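Local atomic coordinates of peptidoglycan synthetase penicillin-binding protein 3 (Bifidobacterium adolescentis, PDB entry 4YE5), a protein that probably binds penicillin and, as a member of the transpeptidase family, is thought to cross-link peptidoglycan during cell-wall synthesis. Residues I244-L256 with S416-I429. Numbering follows the deposited sequence. Where two conformers were deposited one is given.
Sequences IAMVQDVQSGDIL and SVIANKGVKKPQRI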
loop_
_atom_site.group_PDB
_atom_site.type_symbol
_atom_site.label_atom_id
_atom_site.label_comp_id
_atom_site.label_asym_id
_atom_site.label_seq_id
_atom_site.Cartn_x
_atom_site.Cartn_y
_atom_site.Cartn_z
ATOM N N ILE A 244 -6.911 0.866 -12.711
ATOM C CA ILE A 244 -5.897 0.629 -11.675
ATOM C C ILE A 244 -4.660 0.057 -12.359
ATOM O O ILE A 244 -4.761 -0.536 -13.426
ATOM C CB ILE A 244 -6.409 -0.333 -10.566
ATOM C CG1 ILE A 244 -6.550 -1.749 -11.081
ATOM C CG2 ILE A 244 -7.754 0.139 -9.959
ATOM C CD1 ILE A 244 -7.456 -2.655 -10.194
ATOM N N ALA A 245 -3.488 0.251 -11.762
ATOM C CA ALA A 245 -2.242 -0.187 -12.380
ATOM C C ALA A 245 -1.257 -0.507 -11.291
ATOM O O ALA A 245 -1.288 0.107 -10.212
ATOM C CB ALA A 245 -1.655 0.916 -13.265
HETATM N N MSE A 246 -0.363 -1.440 -11.580
HETATM C CA MSE A 246 0.647 -1.852 -10.614
HETATM C C MSE A 246 1.952 -2.115 -11.328
HETATM O O MSE A 246 1.949 -2.653 -12.439
HETATM C CB MSE A 246 0.194 -3.142 -9.917
HETATM C CG MSE A 246 1.185 -3.669 -8.929
HETATM SE SE MSE A 246 0.357 -5.188 -8.074
HETATM C CE MSE A 246 1.664 -5.488 -6.729
ATOM N N VAL A 247 3.066 -1.738 -10.704
ATOM C CA VAL A 247 4.380 -2.061 -11.242
ATOM C C VAL A 247 5.156 -2.843 -10.185
ATOM O O VAL A 247 5.310 -2.373 -9.052
ATOM C CB VAL A 247 5.195 -0.781 -11.611
ATOM C CG1 VAL A 247 6.610 -1.182 -12.075
ATOM C CG2 VAL A 247 4.483 0.040 -12.687
ATOM N N GLN A 248 5.640 -4.026 -10.542
ATOM C CA GLN A 248 6.392 -4.860 -9.607
ATOM C C GLN A 248 7.796 -5.190 -10.135
ATOM O O GLN A 248 7.962 -5.491 -11.321
ATOM C CB GLN A 248 5.610 -6.172 -9.351
ATOM C CG GLN A 248 6.325 -7.173 -8.437
ATOM C CD GLN A 248 5.406 -8.277 -7.972
ATOM O OE1 GLN A 248 4.237 -8.036 -7.678
ATOM N NE2 GLN A 248 5.921 -9.493 -7.914
ATOM N N ASP A 249 8.799 -5.108 -9.264
ATOM C CA ASP A 249 10.165 -5.532 -9.604
ATOM C C ASP A 249 10.262 -7.054 -9.631
ATOM O O ASP A 249 10.031 -7.710 -8.610
ATOM C CB ASP A 249 11.170 -5.027 -8.573
ATOM C CG ASP A 249 12.592 -5.485 -8.891
ATOM O OD1 ASP A 249 13.194 -4.929 -9.833
ATOM O OD2 ASP A 249 13.098 -6.399 -8.213
ATOM N N VAL A 250 10.630 -7.609 -10.784
ATOM C CA VAL A 250 10.612 -9.056 -10.986
ATOM C C VAL A 250 11.444 -9.825 -9.972
ATOM O O VAL A 250 10.971 -10.788 -9.376
ATOM C CB VAL A 250 11.070 -9.429 -12.415
ATOM C CG1 VAL A 250 11.355 -10.935 -12.535
ATOM C CG2 VAL A 250 9.999 -9.025 -13.416
ATOM N N GLN A 251 12.688 -9.424 -9.772
ATOM C CA GLN A 251 13.564 -10.278 -8.978
ATOM C C GLN A 251 13.305 -10.214 -7.472
ATOM O O GLN A 251 13.508 -11.198 -6.771
ATOM C CB GLN A 251 15.040 -10.034 -9.315
ATOM C CG GLN A 251 15.450 -10.863 -10.549
ATOM C CD GLN A 251 16.836 -10.547 -11.065
ATOM O OE1 GLN A 251 17.639 -9.918 -10.379
ATOM N NE2 GLN A 251 17.124 -10.986 -12.288
ATOM N N SER A 252 12.820 -9.077 -6.980
ATOM C CA SER A 252 12.638 -8.912 -5.537
ATOM C C SER A 252 11.191 -9.078 -5.057
ATOM O O SER A 252 10.962 -9.398 -3.897
ATOM C CB SER A 252 13.146 -7.541 -5.107
ATOM O OG SER A 252 12.266 -6.539 -5.629
ATOM N N GLY A 253 10.226 -8.856 -5.942
ATOM C CA GLY A 253 8.835 -8.794 -5.540
ATOM C C GLY A 253 8.435 -7.464 -4.920
ATOM O O GLY A 253 7.332 -7.329 -4.393
ATOM N N ASP A 254 9.323 -6.476 -4.981
ATOM C CA ASP A 254 9.022 -5.135 -4.462
ATOM C C ASP A 254 8.033 -4.385 -5.324
ATOM O O ASP A 254 8.101 -4.445 -6.553
ATOM C CB ASP A 254 10.279 -4.283 -4.373
ATOM C CG ASP A 254 11.175 -4.685 -3.229
ATOM O OD1 ASP A 254 10.758 -5.550 -2.425
ATOM O OD2 ASP A 254 12.285 -4.114 -3.128
ATOM N N ILE A 255 7.137 -3.649 -4.670
ATOM C CA ILE A 255 6.093 -2.905 -5.374
ATOM C C ILE A 255 6.519 -1.459 -5.609
ATOM O O ILE A 255 6.674 -0.700 -4.671
ATOM C CB ILE A 255 4.770 -2.943 -4.579
ATOM C CG1 ILE A 255 4.355 -4.417 -4.384
ATOM C CG2 ILE A 255 3.685 -2.108 -5.294
ATOM C CD1 ILE A 255 3.081 -4.606 -3.590
ATOM N N LEU A 256 6.727 -1.085 -6.868
ATOM C CA LEU A 256 7.248 0.245 -7.169
ATOM C C LEU A 256 6.145 1.262 -7.368
ATOM O O LEU A 256 6.390 2.468 -7.242
ATOM C CB LEU A 256 8.088 0.197 -8.442
ATOM C CG LEU A 256 9.597 -0.034 -8.312
ATOM C CD1 LEU A 256 10.013 -0.776 -7.046
ATOM C CD2 LEU A 256 10.032 -0.806 -9.511
ATOM N N SER A 416 4.399 -12.741 -12.315
ATOM C CA SER A 416 5.811 -12.604 -11.962
ATOM C C SER A 416 6.493 -13.971 -11.908
ATOM O O SER A 416 7.696 -14.087 -12.179
ATOM C CB SER A 416 5.981 -11.914 -10.604
ATOM O OG SER A 416 5.909 -12.869 -9.562
ATOM N N VAL A 417 5.727 -15.004 -11.570
ATOM C CA VAL A 417 6.296 -16.364 -11.478
ATOM C C VAL A 417 6.940 -16.770 -12.806
ATOM O O VAL A 417 8.030 -17.358 -12.830
ATOM C CB VAL A 417 5.225 -17.431 -11.115
ATOM C CG1 VAL A 417 5.774 -18.850 -11.315
ATOM C CG2 VAL A 417 4.749 -17.236 -9.703
ATOM N N ILE A 418 6.265 -16.455 -13.911
ATOM C CA ILE A 418 6.811 -16.752 -15.240
ATOM C C ILE A 418 8.057 -15.905 -15.554
ATOM O O ILE A 418 8.967 -16.333 -16.272
ATOM C CB ILE A 418 5.762 -16.482 -16.364
ATOM C CG1 ILE A 418 4.410 -17.136 -16.041
ATOM C CG2 ILE A 418 6.287 -16.905 -17.713
ATOM C CD1 ILE A 418 4.485 -18.618 -15.696
ATOM N N ALA A 419 8.058 -14.677 -15.066
ATOM C CA ALA A 419 9.191 -13.758 -15.269
ATOM C C ALA A 419 10.397 -14.119 -14.428
ATOM O O ALA A 419 11.543 -13.790 -14.782
ATOM C CB ALA A 419 8.738 -12.305 -14.934
ATOM N N ASN A 420 10.139 -14.750 -13.284
ATOM C CA ASN A 420 11.169 -14.990 -12.286
ATOM C C ASN A 420 11.591 -16.471 -12.227
ATOM O O ASN A 420 11.810 -17.030 -11.150
ATOM C CB ASN A 420 10.682 -14.510 -10.906
ATOM C CG ASN A 420 11.815 -14.330 -9.919
ATOM O OD1 ASN A 420 12.914 -13.955 -10.299
ATOM N ND2 ASN A 420 11.554 -14.604 -8.645
ATOM N N LYS A 421 11.664 -17.107 -13.391
ATOM C CA LYS A 421 12.202 -18.466 -13.506
ATOM C C LYS A 421 11.392 -19.511 -12.738
ATOM O O LYS A 421 11.938 -20.535 -12.324
ATOM C CB LYS A 421 13.677 -18.503 -13.073
ATOM C CG LYS A 421 14.589 -17.645 -13.963
ATOM C CD LYS A 421 15.957 -17.457 -13.359
ATOM C CE LYS A 421 16.934 -16.932 -14.396
ATOM N NZ LYS A 421 18.269 -16.696 -13.789
ATOM N N GLY A 422 10.101 -19.243 -12.534
ATOM C CA GLY A 422 9.213 -20.227 -11.926
ATOM C C GLY A 422 9.081 -20.122 -10.420
ATOM O O GLY A 422 8.450 -20.973 -9.780
ATOM N N VAL A 423 9.683 -19.073 -9.855
ATOM C CA VAL A 423 9.724 -18.878 -8.410
ATOM C C VAL A 423 8.758 -17.750 -8.020
ATOM O O VAL A 423 8.722 -16.694 -8.656
ATOM C CB VAL A 423 11.154 -18.550 -7.920
ATOM C CG1 VAL A 423 11.159 -18.132 -6.442
ATOM C CG2 VAL A 423 12.094 -19.752 -8.143
ATOM N N LYS A 424 7.940 -17.997 -7.006
ATOM C CA LYS A 424 7.063 -16.949 -6.481
ATOM C C LYS A 424 7.619 -16.424 -5.164
ATOM O O LYS A 424 7.833 -17.192 -4.219
ATOM C CB LYS A 424 5.634 -17.472 -6.256
ATOM C CG LYS A 424 4.658 -16.378 -5.765
ATOM C CD LYS A 424 3.196 -16.783 -5.927
ATOM C CE LYS A 424 2.785 -17.839 -4.917
ATOM N NZ LYS A 424 2.797 -17.327 -3.527
ATOM N N LYS A 425 7.856 -15.118 -5.105
ATOM C CA LYS A 425 8.237 -14.466 -3.856
ATOM C C LYS A 425 7.060 -13.791 -3.172
ATOM O O LYS A 425 6.111 -13.376 -3.828
ATOM C CB LYS A 425 9.324 -13.429 -4.113
ATOM C CG LYS A 425 10.702 -14.033 -4.333
ATOM C CD LYS A 425 11.766 -12.965 -4.198
ATOM C CE LYS A 425 13.146 -13.556 -4.228
ATOM N NZ LYS A 425 14.144 -12.478 -4.397
ATOM N N PRO A 426 7.118 -13.664 -1.838
ATOM C CA PRO A 426 6.111 -12.803 -1.219
ATOM C C PRO A 426 6.346 -11.366 -1.702
ATOM O O PRO A 426 7.491 -10.935 -1.786
ATOM C CB PRO A 426 6.412 -12.932 0.280
ATOM C CG PRO A 426 7.866 -13.341 0.342
ATOM C CD PRO A 426 8.088 -14.198 -0.867
ATOM N N GLN A 427 5.295 -10.638 -2.050
ATOM C CA GLN A 427 5.490 -9.245 -2.446
ATOM C C GLN A 427 5.846 -8.395 -1.243
ATOM O O GLN A 427 5.554 -8.773 -0.107
ATOM C CB GLN A 427 4.236 -8.701 -3.122
ATOM C CG GLN A 427 4.042 -9.279 -4.508
ATOM C CD GLN A 427 2.576 -9.357 -4.864
ATOM O OE1 GLN A 427 1.761 -9.885 -4.084
ATOM N NE2 GLN A 427 2.226 -8.854 -6.042
ATOM N N ARG A 428 6.471 -7.250 -1.498
ATOM C CA ARG A 428 6.869 -6.343 -0.417
ATOM C C ARG A 428 6.476 -4.911 -0.743
ATOM O O ARG A 428 6.654 -4.466 -1.866
ATOM C CB ARG A 428 8.387 -6.397 -0.179
ATOM C CG ARG A 428 8.818 -5.677 1.086
ATOM C CD ARG A 428 10.292 -5.967 1.446
ATOM N NE ARG A 428 11.201 -5.444 0.424
ATOM C CZ ARG A 428 12.423 -4.968 0.664
ATOM N NH1 ARG A 428 12.908 -4.928 1.899
ATOM N NH2 ARG A 428 13.159 -4.516 -0.342
ATOM N N ILE A 429 5.944 -4.195 0.240
ATOM C CA ILE A 429 5.703 -2.779 0.071
ATOM C C ILE A 429 6.395 -1.955 1.169
ATOM O O ILE A 429 6.669 -0.759 0.976
ATOM C CB ILE A 429 4.189 -2.455 0.008
ATOM C CG1 ILE A 429 3.971 -1.040 -0.551
ATOM C CG2 ILE A 429 3.539 -2.653 1.362
ATOM C CD1 ILE A 429 2.529 -0.761 -0.922
#
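In the penicillin-binding transpeptidase domain, the turn between antiparallel strands 242-249 and 255-260 docks against the end of helix 408-419 and the chain that follows it. A single beta bridge, Asp-254 with Arg-428, fixes the register: Arg-428 N donates to Gly-253 O (3.0 Å), and Ile-255 N returns a bond to Arg-428 O. Beside it, the Arg-428 guanidinium grips the Asp-254 carboxylate side-on, NE to OD1 and NH2 to OD2, both at 2.9 Å and both on syn sides, with the two planes 28° apart. The bend at chi3 (64°) swings the guanidinium alongside the aspartate, while NH1 turns to Gln-443 O. Deeper in, Gln-427 NE2 donates to Gln-248 OE1 (2.7 Å) almost straight, at 169°, with the acceptor close to the amide plane of Gln-427. Met-409 O takes a second bond from this NE2, and Gln-248 NE2 reaches Asn-413 OD1, tying both amides to the helix. At the turn, extended Lys-425 places NZ 2.8 Å from Gln-251 O, in the carbonyl plane, and Val-250 CG1 rests on Ala-419 CB (3.8 Å). Two-point pairing thus restricts rotation of the guanidinium, and in the buried glutamine pair Gln-248 OE1 and both amide nitrogens have hydrogen-bond partners, each other or helix 408-419.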